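Local coordinates for methylxanthine N1-demethylase NdmA (Pseudomonas putida, PDB 6ICN), which catalyses the NADH-dependent N1-demethylation of caffeine to theobromine and formaldehyde as a Rieske-type non-heme iron oxygenase, at residues Arg181-Phe186 / Phe249-Glu254; Gly239-Thr244 / Leu253-Tyr258; Ser262-Phe267 / Phe284-Ser289. All coordinates share one frame; numbering follows the deposited sequence.

All three contacts share the seven-stranded antiparallel sheet of the catalytic domain, and each brings at least one residue to the caffeine pocket. Contacts 1 and 2 have Leu253 and Glu254 in common, their centres about 13 Å apart. Contact 3 carries on from contact 2 one strand further, about 10 Å between centres: Leu253 N lies 2.8 Å from Leu266 O, and Val255 N lies 2.7 Å from His264 O. Phe186 (contact 1), Phe241 (contact 2) and Leu266 (contact 3) reach one ligand from a helix and two strands of the sheet. The side chain of Phe186 is about 7 Å from the cobalt ion at the mononuclear metal site, those of Tyr243 and Leu266 about 10 Å.

Contact 1 (Arg181-Phe186 / Phe249-Glu254); sequences RRWENF and FAINLE. With CFF (caffeine), chain F.
The caffeine pocket of this Rieske oxygenase is walled in part by helix 179-186, which packs on strand 250-257 of the catalytic-domain sheet; the axes of the short segments pass 9.6 Å apart at 15°. Ile251 touches two aromatic side chains of the helix, Trp183 and Phe186. Its CD1 sits over the five-membered ring of Trp183, 3.8 Å from the centroid and 18° off the normal, a CH-pi contact, and the same methyl lies 3.5 Å from Phe186 CB. With CG1 beside its backbone N (chi1 -60°), Ile251 sends this arm to the indole while CG2 packs 3.7 Å from Phe186 CE1. On the Phe186 ring, caffeine C10 rests 3.5 Å above the plane, over the centre. Leu253 CD2 approaches that ring obliquely. No hydrogen bond joins the segments directly. Instead, a water accepts from Trp183 NE1 (2.8 Å) and donates to Ala250 O (2.6 Å). From the same helix, Asn185 ND2 is hydrogen-bonded to Asp307, a ligand of the cobalt ion, and to Tyr101 of the second subunit. The water therefore satisfies the buried indole N-H, while apolar contacts probably help to hold the phenyl face against which the N1 methyl of caffeine rests.

Contact 2 (Gly239-Thr244 / Leu253-Tyr258); sequences GSFSYT and LEVSKY
Leu253 lays its CD1 methyl over the ring of Tyr243, 3.7 Å from the centroid and only 8° off the normal, a CH-pi contact with the carbon close to the ring centre. The two side chains run side by side in the same direction. CD1 also touches Phe241 CB at 3.6 Å, while CD2 stands above the rim of the Phe241 ring. Leu253 CG is anti to the backbone N (chi1 169°), which directs this fork between the two aromatic residues. Further along, Val255 CG2 meets Phe241 CE1 obliquely at 3.5 Å. Caffeine touches both Phe241 and Leu253, placing this apolar face of the sheet against the substrate.

The strands form an antiparallel beta hairpin, their segment axes 4.5 Å apart. Within 239-244 and 253-258 the hydrogen-bonded pairs are Ser240 with Ser256 and Ser242 with Glu254; Phe241 with Val255 and Tyr243 with Leu253 are non-hydrogen-bonded pairs. The bond from Glu254 N to Ser242 O is nearly straight (172° at the hydrogen). On the serine and glutamate face, one water donates to Glu254 OE1 at 2.7 Å and meets Ser242 OG; a second lies within hydrogen-bonding distance of Glu254 OE1, Ser242 O and Thr244 OG1.

At Gly239, CA sits 3.4 Å from the centroid of the Tyr258 ring, over its centre, a second CH-pi contact. The ring thereby covers the glycine backbone, and Tyr258 OH bonds to the O of Thr226, just after strand 219-225, tying down the outer end of the ring.

Contact 3 (Ser262-Phe267 / Phe284-Ser289); sequences SLHVLF and FAREQS. With CFF (caffeine), chain F.
The imidazole of His264 and the phenyl ring of Phe284 are almost parallel, with planes at 6°, but displaced so far that little of one ring lies over the other; the centroids are 5.9 Å apart. Over one face of the imidazole lies Ala285 O, offset toward the rim, and Leu266 CD2 stands in plane at its edge. Arg286 CB approaches obliquely, 3.8 Å from His264 ND1. Arg286 then extends past the histidine, carrying its guanidinium to salt bridges with Asp291 and Asp293. Phe284 CG lies between the backbone N and the carbonyl carbon (chi1 67°), which swings the ring so that its CD2 comes 4.1 Å from His264 NE2. Phe284 CB packs 3.9 Å from Leu266 CD2. The other methyl of Leu266, CD1, is 3.4 Å from caffeine C4.

Strands 263-274 and 277-286 form an antiparallel beta hairpin. Val265 and Ala285 are a hydrogen-bonded pair, with Val265 N donating to Ala285 O at 2.8 Å. Beyond it, Glu287 N donates to Leu263 O, and Leu263 N returns a 3.0 Å bond to Glu287 OE1, met nearly along the C-O axis. A water donates to Leu263 O, accepts from Gln288 N and also meets Ser262 OG, itself hydrogen-bonded to Ser260 OG. Glu287 OE1 takes the N-H of Leu263 just past the end of strand 277-286, so a side-chain carboxylate stands in for a backbone carbonyl there, while CD1 of Leu266 lies against caffeine.

Contact 1 (Arg181-Phe186 / Phe249-Glu254)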
loop_
_atom_site.group_PDB
_atom_site.type_symbol
_atom_site.label_atom_id
_atom_site.label_comp_id
_atom_site.label_asym_id
_atom_site.label_seq_id
_atom_site.Cartn_x
_atom_site.Cartn_y
_atom_site.Cartn_z
ATOM N N ARG A 181 -9.637 28.780 -14.393
ATOM C CA ARG A 181 -8.665 29.124 -13.359
ATOM C C ARG A 181 -7.243 28.817 -13.815
ATOM O O ARG A 181 -6.304 29.539 -13.462
ATOM C CB ARG A 181 -9.010 28.392 -12.051
ATOM C CG ARG A 181 -10.348 28.861 -11.456
ATOM C CD ARG A 181 -10.130 29.245 -10.043
ATOM N NE ARG A 181 -11.325 29.415 -9.223
ATOM C CZ ARG A 181 -11.643 30.566 -8.626
ATOM N NH1 ARG A 181 -10.894 31.642 -8.830
ATOM N NH2 ARG A 181 -12.701 30.631 -7.831
ATOM N N ARG A 182 -7.068 27.763 -14.626
ATOM C CA ARG A 182 -5.741 27.449 -15.140
ATOM C C ARG A 182 -5.251 28.535 -16.088
ATOM O O ARG A 182 -4.092 28.959 -16.011
ATOM C CB ARG A 182 -5.764 26.078 -15.832
ATOM C CG ARG A 182 -4.403 25.384 -15.843
ATOM C CD ARG A 182 -3.541 25.836 -17.017
ATOM N NE ARG A 182 -2.137 25.494 -16.765
ATOM C CZ ARG A 182 -1.306 26.214 -16.014
ATOM N NH1 ARG A 182 -1.734 27.351 -15.445
ATOM N NH2 ARG A 182 -0.046 25.809 -15.827
ATOM N N TRP A 183 -6.129 29.003 -16.981
ATOM C CA TRP A 183 -5.766 30.073 -17.903
ATOM C C TRP A 183 -5.324 31.315 -17.134
ATOM O O TRP A 183 -4.264 31.895 -17.406
ATOM C CB TRP A 183 -6.955 30.391 -18.817
ATOM C CG TRP A 183 -6.631 31.316 -19.989
ATOM C CD1 TRP A 183 -6.411 30.934 -21.283
ATOM C CD2 TRP A 183 -6.517 32.757 -19.970
ATOM N NE1 TRP A 183 -6.158 32.046 -22.074
ATOM C CE2 TRP A 183 -6.227 33.172 -21.292
ATOM C CE3 TRP A 183 -6.655 33.729 -18.976
ATOM C CZ2 TRP A 183 -6.032 34.516 -21.636
ATOM C CZ3 TRP A 183 -6.469 35.078 -19.319
ATOM C CH2 TRP A 183 -6.165 35.455 -20.644
ATOM N N GLU A 184 -6.117 31.715 -16.133
ATOM C CA GLU A 184 -5.769 32.906 -15.367
ATOM C C GLU A 184 -4.458 32.719 -14.613
ATOM O O GLU A 184 -3.654 33.654 -14.514
ATOM C CB GLU A 184 -6.915 33.263 -14.416
ATOM C CG GLU A 184 -8.188 33.590 -15.169
ATOM C CD GLU A 184 -9.270 34.163 -14.292
ATOM O OE1 GLU A 184 -8.936 34.644 -13.188
ATOM O OE2 GLU A 184 -10.452 34.099 -14.695
ATOM N N ASN A 185 -4.197 31.508 -14.107
ATOM C CA ASN A 185 -2.916 31.253 -13.453
ATOM C C ASN A 185 -1.747 31.422 -14.423
ATOM O O ASN A 185 -0.701 31.969 -14.059
ATOM C CB ASN A 185 -2.929 29.845 -12.841
ATOM C CG ASN A 185 -1.570 29.423 -12.304
ATOM O OD1 ASN A 185 -0.906 28.578 -12.899
ATOM N ND2 ASN A 185 -1.135 30.027 -11.198
ATOM N N PHE A 186 -1.917 30.997 -15.674
ATOM C CA PHE A 186 -0.801 31.045 -16.612
ATOM C C PHE A 186 -0.439 32.473 -17.001
ATOM O O PHE A 186 0.741 32.772 -17.210
ATOM C CB PHE A 186 -1.136 30.219 -17.855
ATOM C CG PHE A 186 0.063 29.869 -18.681
ATOM C CD1 PHE A 186 0.526 30.746 -19.653
ATOM C CD2 PHE A 186 0.740 28.672 -18.478
ATOM C CE1 PHE A 186 1.648 30.438 -20.416
ATOM C CE2 PHE A 186 1.869 28.361 -19.235
ATOM C CZ PHE A 186 2.314 29.239 -20.205
ATOM N N PHE A 249 -9.062 28.716 -24.111
ATOM C CA PHE A 249 -8.154 28.106 -23.140
ATOM C C PHE A 249 -6.719 27.919 -23.610
ATOM O O PHE A 249 -5.915 27.345 -22.863
ATOM C CB PHE A 249 -8.701 26.741 -22.690
ATOM C CG PHE A 249 -10.042 26.811 -22.015
ATOM C CD1 PHE A 249 -10.314 27.780 -21.047
ATOM C CD2 PHE A 249 -11.031 25.906 -22.346
ATOM C CE1 PHE A 249 -11.569 27.847 -20.447
ATOM C CE2 PHE A 249 -12.291 25.955 -21.746
ATOM C CZ PHE A 249 -12.558 26.943 -20.787
ATOM N N ALA A 250 -6.365 28.353 -24.807
ATOM C CA ALA A 250 -5.024 28.115 -25.330
ATOM C C ALA A 250 -4.181 29.373 -25.214
ATOM O O ALA A 250 -4.649 30.468 -25.535
ATOM C CB ALA A 250 -5.081 27.659 -26.785
ATOM N N ILE A 251 -2.936 29.218 -24.764
ATOM C CA ILE A 251 -2.003 30.333 -24.629
ATOM C C ILE A 251 -0.721 30.029 -25.392
ATOM O O ILE A 251 -0.047 29.027 -25.118
ATOM C CB ILE A 251 -1.684 30.642 -23.160
ATOM C CG1 ILE A 251 -2.966 31.020 -22.407
ATOM C CG2 ILE A 251 -0.621 31.737 -23.044
ATOM C CD1 ILE A 251 -2.818 30.839 -20.919
ATOM N N ASN A 252 -0.362 30.912 -26.331
ATOM C CA ASN A 252 0.915 30.856 -27.029
ATOM C C ASN A 252 1.764 32.010 -26.512
ATOM O O ASN A 252 1.421 33.182 -26.723
ATOM C CB ASN A 252 0.716 30.940 -28.543
ATOM C CG ASN A 252 2.012 30.726 -29.314
ATOM O OD1 ASN A 252 2.347 29.596 -29.681
ATOM N ND2 ASN A 252 2.742 31.807 -29.571
ATOM N N LEU A 253 2.851 31.687 -25.802
ATOM C CA LEU A 253 3.730 32.695 -25.209
ATOM C C LEU A 253 5.096 32.630 -25.890
ATOM O O LEU A 253 5.832 31.647 -25.734
ATOM C CB LEU A 253 3.855 32.492 -23.697
ATOM C CG LEU A 253 4.938 33.312 -22.986
ATOM C CD1 LEU A 253 4.747 34.821 -23.232
ATOM C CD2 LEU A 253 4.937 33.019 -21.476
ATOM N N GLU A 254 5.446 33.677 -26.638
ATOM C CA GLU A 254 6.764 33.772 -27.261
ATOM C C GLU A 254 7.670 34.613 -26.375
ATOM O O GLU A 254 7.367 35.783 -26.112
ATOM C CB GLU A 254 6.663 34.386 -28.655
ATOM C CG GLU A 254 5.915 33.525 -29.655
ATOM C CD GLU A 254 5.663 34.261 -30.973
ATOM O OE1 GLU A 254 4.557 34.829 -31.164
ATOM O OE2 GLU A 254 6.594 34.281 -31.809
HETATM N N1 CFF F . 4.472 30.319 -17.147
HETATM C C2 CFF F . 5.429 31.238 -17.494
HETATM C C10 CFF F . 3.133 30.767 -16.807
HETATM C C6 CFF F . 4.758 29.015 -17.112
HETATM N N3 CFF F . 6.683 30.826 -17.810
HETATM O O11 CFF F . 5.164 32.401 -17.520
HETATM C C12 CFF F . 7.711 31.794 -18.179
HETATM C C4 CFF F . 6.978 29.505 -17.774
HETATM C C5 CFF F . 6.036 28.601 -17.440
HETATM N N9 CFF F . 8.115 28.837 -18.035
HETATM O O13 CFF F . 3.916 28.214 -16.807
HETATM N N7 CFF F . 6.593 27.378 -17.505
HETATM C C8 CFF F . 7.873 27.526 -17.869
HETATM C C14 CFF F . 6.181 26.002 -17.286
HETATM O O HOH W 1 -6.803 31.718 -24.795
#

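Contact 2 (Gly239-Thr244 / Leu253-Tyr258)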
loop_
_atom_site.group_PDB
_atom_site.type_symbol
_atom_site.label_atom_id
_atom_site.label_comp_id
_atom_site.label_asym_id
_atom_site.label_seq_id
_atom_site.Cartn_x
_atom_site.Cartn_y
_atom_site.Cartn_z
ATOM N N GLY A 239 12.021 37.049 -20.227
ATOM C CA GLY A 239 12.430 38.047 -21.198
ATOM C C GLY A 239 11.270 38.906 -21.661
ATOM O O GLY A 239 10.375 39.218 -20.869
ATOM N N SER A 240 11.269 39.300 -22.936
ATOM C CA SER A 240 10.133 40.018 -23.503
ATOM C C SER A 240 9.057 39.016 -23.923
ATOM O O SER A 240 9.322 38.132 -24.746
ATOM C CB SER A 240 10.576 40.866 -24.692
ATOM O OG SER A 240 9.435 41.356 -25.374
ATOM N N PHE A 241 7.850 39.167 -23.369
ATOM C CA PHE A 241 6.761 38.196 -23.505
ATOM C C PHE A 241 5.732 38.685 -24.521
ATOM O O PHE A 241 5.130 39.742 -24.321
ATOM C CB PHE A 241 6.041 37.990 -22.168
ATOM C CG PHE A 241 6.773 37.136 -21.164
ATOM C CD1 PHE A 241 8.069 36.708 -21.379
ATOM C CD2 PHE A 241 6.128 36.754 -19.985
ATOM C CE1 PHE A 241 8.714 35.924 -20.436
ATOM C CE2 PHE A 241 6.769 35.967 -19.038
ATOM C CZ PHE A 241 8.066 35.553 -19.269
ATOM N N SER A 242 5.458 37.885 -25.553
ATOM C CA SER A 242 4.382 38.187 -26.494
ATOM C C SER A 242 3.344 37.071 -26.456
ATOM O O SER A 242 3.649 35.935 -26.835
ATOM C CB SER A 242 4.924 38.364 -27.914
ATOM O OG SER A 242 3.856 38.531 -28.819
ATOM N N TYR A 243 2.126 37.397 -26.014
ATOM C CA TYR A 243 1.052 36.422 -25.842
ATOM C C TYR A 243 0.077 36.470 -27.009
ATOM O O TYR A 243 -0.410 37.547 -27.375
ATOM C CB TYR A 243 0.259 36.682 -24.560
ATOM C CG TYR A 243 0.994 36.515 -23.251
ATOM C CD1 TYR A 243 1.806 37.527 -22.756
ATOM C CD2 TYR A 243 0.841 35.354 -22.485
ATOM C CE1 TYR A 243 2.458 37.399 -21.538
ATOM C CE2 TYR A 243 1.487 35.216 -21.259
ATOM C CZ TYR A 243 2.296 36.245 -20.798
ATOM O OH TYR A 243 2.952 36.128 -19.600
ATOM N N THR A 244 -0.263 35.298 -27.538
ATOM C CA THR A 244 -1.375 35.137 -28.469
ATOM C C THR A 244 -2.264 34.051 -27.888
ATOM O O THR A 244 -1.885 32.873 -27.891
ATOM C CB THR A 244 -0.897 34.746 -29.864
ATOM O OG1 THR A 244 0.080 35.685 -30.314
ATOM C CG2 THR A 244 -2.070 34.709 -30.823
ATOM N N LEU A 253 2.851 31.687 -25.802
ATOM C CA LEU A 253 3.730 32.695 -25.209
ATOM C C LEU A 253 5.096 32.630 -25.890
ATOM O O LEU A 253 5.832 31.647 -25.734
ATOM C CB LEU A 253 3.855 32.492 -23.697
ATOM C CG LEU A 253 4.938 33.312 -22.986
ATOM C CD1 LEU A 253 4.747 34.821 -23.232
ATOM C CD2 LEU A 253 4.937 33.019 -21.476
ATOM N N GLU A 254 5.446 33.677 -26.638
ATOM C CA GLU A 254 6.764 33.772 -27.261
ATOM C C GLU A 254 7.670 34.613 -26.375
ATOM O O GLU A 254 7.367 35.783 -26.112
ATOM C CB GLU A 254 6.663 34.386 -28.655
ATOM C CG GLU A 254 5.915 33.525 -29.655
ATOM C CD GLU A 254 5.663 34.261 -30.973
ATOM O OE1 GLU A 254 4.557 34.829 -31.164
ATOM O OE2 GLU A 254 6.594 34.281 -31.809
ATOM N N VAL A 255 8.769 34.018 -25.906
ATOM C CA VAL A 255 9.731 34.701 -25.041
ATOM C C VAL A 255 11.004 34.976 -25.833
ATOM O O VAL A 255 11.657 34.048 -26.330
ATOM C CB VAL A 255 10.060 33.893 -23.774
ATOM C CG1 VAL A 255 10.998 34.695 -22.871
ATOM C CG2 VAL A 255 8.795 33.504 -23.023
ATOM N N SER A 256 11.368 36.250 -25.938
ATOM C CA SER A 256 12.736 36.616 -26.298
ATOM C C SER A 256 13.523 36.724 -24.995
ATOM O O SER A 256 13.453 37.741 -24.301
ATOM C CB SER A 256 12.752 37.911 -27.101
ATOM O OG SER A 256 11.801 37.842 -28.150
ATOM N N LYS A 257 14.259 35.659 -24.654
ATOM C CA LYS A 257 14.917 35.563 -23.351
ATOM C C LYS A 257 16.013 36.610 -23.205
ATOM O O LYS A 257 16.746 36.901 -24.155
ATOM C CB LYS A 257 15.535 34.176 -23.152
ATOM C CG LYS A 257 14.541 33.025 -23.046
ATOM C CD LYS A 257 15.275 31.685 -23.031
ATOM C CE LYS A 257 16.224 31.580 -21.844
ATOM N NZ LYS A 257 16.996 30.305 -21.865
ATOM N N TYR A 258 16.140 37.153 -21.991
ATOM C CA TYR A 258 17.206 38.110 -21.702
ATOM C C TYR A 258 18.563 37.422 -21.598
ATOM O O TYR A 258 19.562 37.917 -22.137
ATOM C CB TYR A 258 16.907 38.859 -20.402
ATOM C CG TYR A 258 15.669 39.732 -20.422
ATOM C CD1 TYR A 258 15.216 40.316 -21.603
ATOM C CD2 TYR A 258 14.958 39.980 -19.251
ATOM C CE1 TYR A 258 14.085 41.120 -21.617
ATOM C CE2 TYR A 258 13.825 40.779 -19.254
ATOM C CZ TYR A 258 13.394 41.348 -20.438
ATOM O OH TYR A 258 12.270 42.143 -20.438
HETATM O O HOH W 2 2.639 34.766 -29.301
HETATM O O HOH W 3 4.820 37.536 -31.200
#

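Contact 3 (Ser262-Phe267 / Phe284-Ser289)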
loop_
_atom_site.group_PDB
_atom_site.type_symbol
_atom_site.label_atom_id
_atom_site.label_comp_id
_atom_site.label_asym_id
_atom_site.label_seq_id
_atom_site.Cartn_x
_atom_site.Cartn_y
_atom_site.Cartn_z
ATOM N N SER A 262 17.679 34.433 -27.193
ATOM C CA SER A 262 17.144 33.415 -28.090
ATOM C C SER A 262 15.662 33.196 -27.806
ATOM O O SER A 262 15.164 33.501 -26.717
ATOM C CB SER A 262 17.920 32.104 -27.955
ATOM O OG SER A 262 18.024 31.714 -26.599
ATOM N N LEU A 263 14.965 32.661 -28.806
ATOM C CA LEU A 263 13.516 32.505 -28.738
ATOM C C LEU A 263 13.145 31.222 -27.993
ATOM O O LEU A 263 13.768 30.175 -28.180
ATOM C CB LEU A 263 12.924 32.486 -30.149
ATOM C CG LEU A 263 11.404 32.342 -30.283
ATOM C CD1 LEU A 263 10.681 33.489 -29.584
ATOM C CD2 LEU A 263 10.981 32.245 -31.743
ATOM N N HIS A 264 12.152 31.328 -27.112
ATOM C CA HIS A 264 11.603 30.193 -26.374
ATOM C C HIS A 264 10.091 30.366 -26.391
ATOM O O HIS A 264 9.596 31.433 -26.022
ATOM C CB HIS A 264 12.160 30.158 -24.938
ATOM C CG HIS A 264 11.938 28.863 -24.207
ATOM N ND1 HIS A 264 12.940 27.933 -24.007
ATOM C CD2 HIS A 264 10.835 28.363 -23.598
ATOM C CE1 HIS A 264 12.457 26.910 -23.321
ATOM N NE2 HIS A 264 11.184 27.149 -23.055
ATOM N N VAL A 265 9.356 29.354 -26.856
ATOM C CA VAL A 265 7.906 29.450 -27.009
ATOM C C VAL A 265 7.246 28.435 -26.085
ATOM O O VAL A 265 7.630 27.261 -26.080
ATOM C CB VAL A 265 7.465 29.203 -28.463
ATOM C CG1 VAL A 265 5.965 29.410 -28.606
ATOM C CG2 VAL A 265 8.242 30.111 -29.429
ATOM N N LEU A 266 6.250 28.881 -25.326
ATOM C CA LEU A 266 5.446 28.006 -24.479
ATOM C C LEU A 266 4.022 27.983 -25.011
ATOM O O LEU A 266 3.395 29.037 -25.173
ATOM C CB LEU A 266 5.444 28.471 -23.024
ATOM C CG LEU A 266 6.816 28.597 -22.372
ATOM C CD1 LEU A 266 6.700 29.469 -21.133
ATOM C CD2 LEU A 266 7.364 27.214 -22.008
ATOM N N PHE A 267 3.508 26.790 -25.281
ATOM C CA PHE A 267 2.139 26.629 -25.753
ATOM C C PHE A 267 1.415 25.786 -24.717
ATOM O O PHE A 267 1.730 24.601 -24.533
ATOM C CB PHE A 267 2.108 25.986 -27.139
ATOM C CG PHE A 267 0.728 25.719 -27.666
ATOM C CD1 PHE A 267 -0.041 26.743 -28.218
ATOM C CD2 PHE A 267 0.196 24.437 -27.630
ATOM C CE1 PHE A 267 -1.298 26.484 -28.723
ATOM C CE2 PHE A 267 -1.083 24.163 -28.135
ATOM C CZ PHE A 267 -1.831 25.189 -28.683
ATOM N N PHE A 284 6.702 23.024 -25.824
ATOM C CA PHE A 284 7.628 24.147 -25.799
ATOM C C PHE A 284 8.658 23.998 -26.906
ATOM O O PHE A 284 9.050 22.885 -27.276
ATOM C CB PHE A 284 8.312 24.349 -24.416
ATOM C CG PHE A 284 9.245 23.246 -24.014
ATOM C CD1 PHE A 284 8.773 22.134 -23.340
ATOM C CD2 PHE A 284 10.600 23.335 -24.293
ATOM C CE1 PHE A 284 9.641 21.126 -22.955
ATOM C CE2 PHE A 284 11.475 22.317 -23.930
ATOM C CZ PHE A 284 10.994 21.211 -23.262
ATOM N N ALA A 285 9.065 25.146 -27.446
ATOM C CA ALA A 285 9.979 25.197 -28.580
ATOM C C ALA A 285 11.121 26.139 -28.256
ATOM O O ALA A 285 10.921 27.158 -27.586
ATOM C CB ALA A 285 9.282 25.671 -29.858
ATOM N N ARG A 286 12.326 25.798 -28.719
ATOM C CA ARG A 286 13.451 26.658 -28.390
ATOM C C ARG A 286 14.412 26.751 -29.560
ATOM O O ARG A 286 14.635 25.775 -30.284
ATOM C CB ARG A 286 14.195 26.186 -27.130
ATOM C CG ARG A 286 14.858 24.810 -27.227
ATOM C CD ARG A 286 15.188 24.355 -25.809
ATOM N NE ARG A 286 16.167 23.274 -25.741
ATOM C CZ ARG A 286 15.873 21.987 -25.868
ATOM N NH1 ARG A 286 14.621 21.600 -26.106
ATOM N NH2 ARG A 286 16.837 21.075 -25.743
ATOM N N GLU A 287 14.974 27.949 -29.718
ATOM C CA GLU A 287 15.948 28.224 -30.766
ATOM C C GLU A 287 17.315 27.653 -30.414
ATOM O O GLU A 287 17.974 27.028 -31.257
ATOM C CB GLU A 287 16.024 29.736 -30.982
ATOM C CG GLU A 287 16.928 30.168 -32.105
ATOM C CD GLU A 287 16.937 31.681 -32.256
ATOM O OE1 GLU A 287 16.506 32.385 -31.310
ATOM O OE2 GLU A 287 17.371 32.160 -33.324
ATOM N N GLN A 288 17.755 27.854 -29.170
ATOM C CA GLN A 288 18.994 27.258 -28.667
ATOM C C GLN A 288 18.664 25.858 -28.163
ATOM O O GLN A 288 18.076 25.698 -27.090
ATOM C CB GLN A 288 19.601 28.125 -27.567
ATOM C CG GLN A 288 20.350 29.346 -28.090
ATOM C CD GLN A 288 20.980 30.170 -26.977
ATOM O OE1 GLN A 288 20.856 29.840 -25.792
ATOM N NE2 GLN A 288 21.665 31.252 -27.354
ATOM N N SER A 289 19.033 24.833 -28.935
ATOM C CA SER A 289 18.527 23.492 -28.667
ATOM C C SER A 289 19.636 22.449 -28.555
ATOM O O SER A 289 19.356 21.244 -28.652
ATOM C CB SER A 289 17.527 23.067 -29.738
ATOM O OG SER A 289 18.123 23.019 -31.029
HETATM N N1 CFF F . 4.472 30.319 -17.147
HETATM C C2 CFF F . 5.429 31.238 -17.494
HETATM C C10 CFF F . 3.133 30.767 -16.807
HETATM C C6 CFF F . 4.758 29.015 -17.112
HETATM N N3 CFF F . 6.683 30.826 -17.810
HETATM O O11 CFF F . 5.164 32.401 -17.520
HETATM C C12 CFF F . 7.711 31.794 -18.179
HETATM C C4 CFF F . 6.978 29.505 -17.774
HETATM C C5 CFF F . 6.036 28.601 -17.440
HETATM N N9 CFF F . 8.115 28.837 -18.035
HETATM O O13 CFF F . 3.916 28.214 -16.807
HETATM N N7 CFF F . 6.593 27.378 -17.505
HETATM C C8 CFF F . 7.873 27.526 -17.869
HETATM C C14 CFF F . 6.181 26.002 -17.286
HETATM O O HOH W 4 16.251 29.492 -26.982
#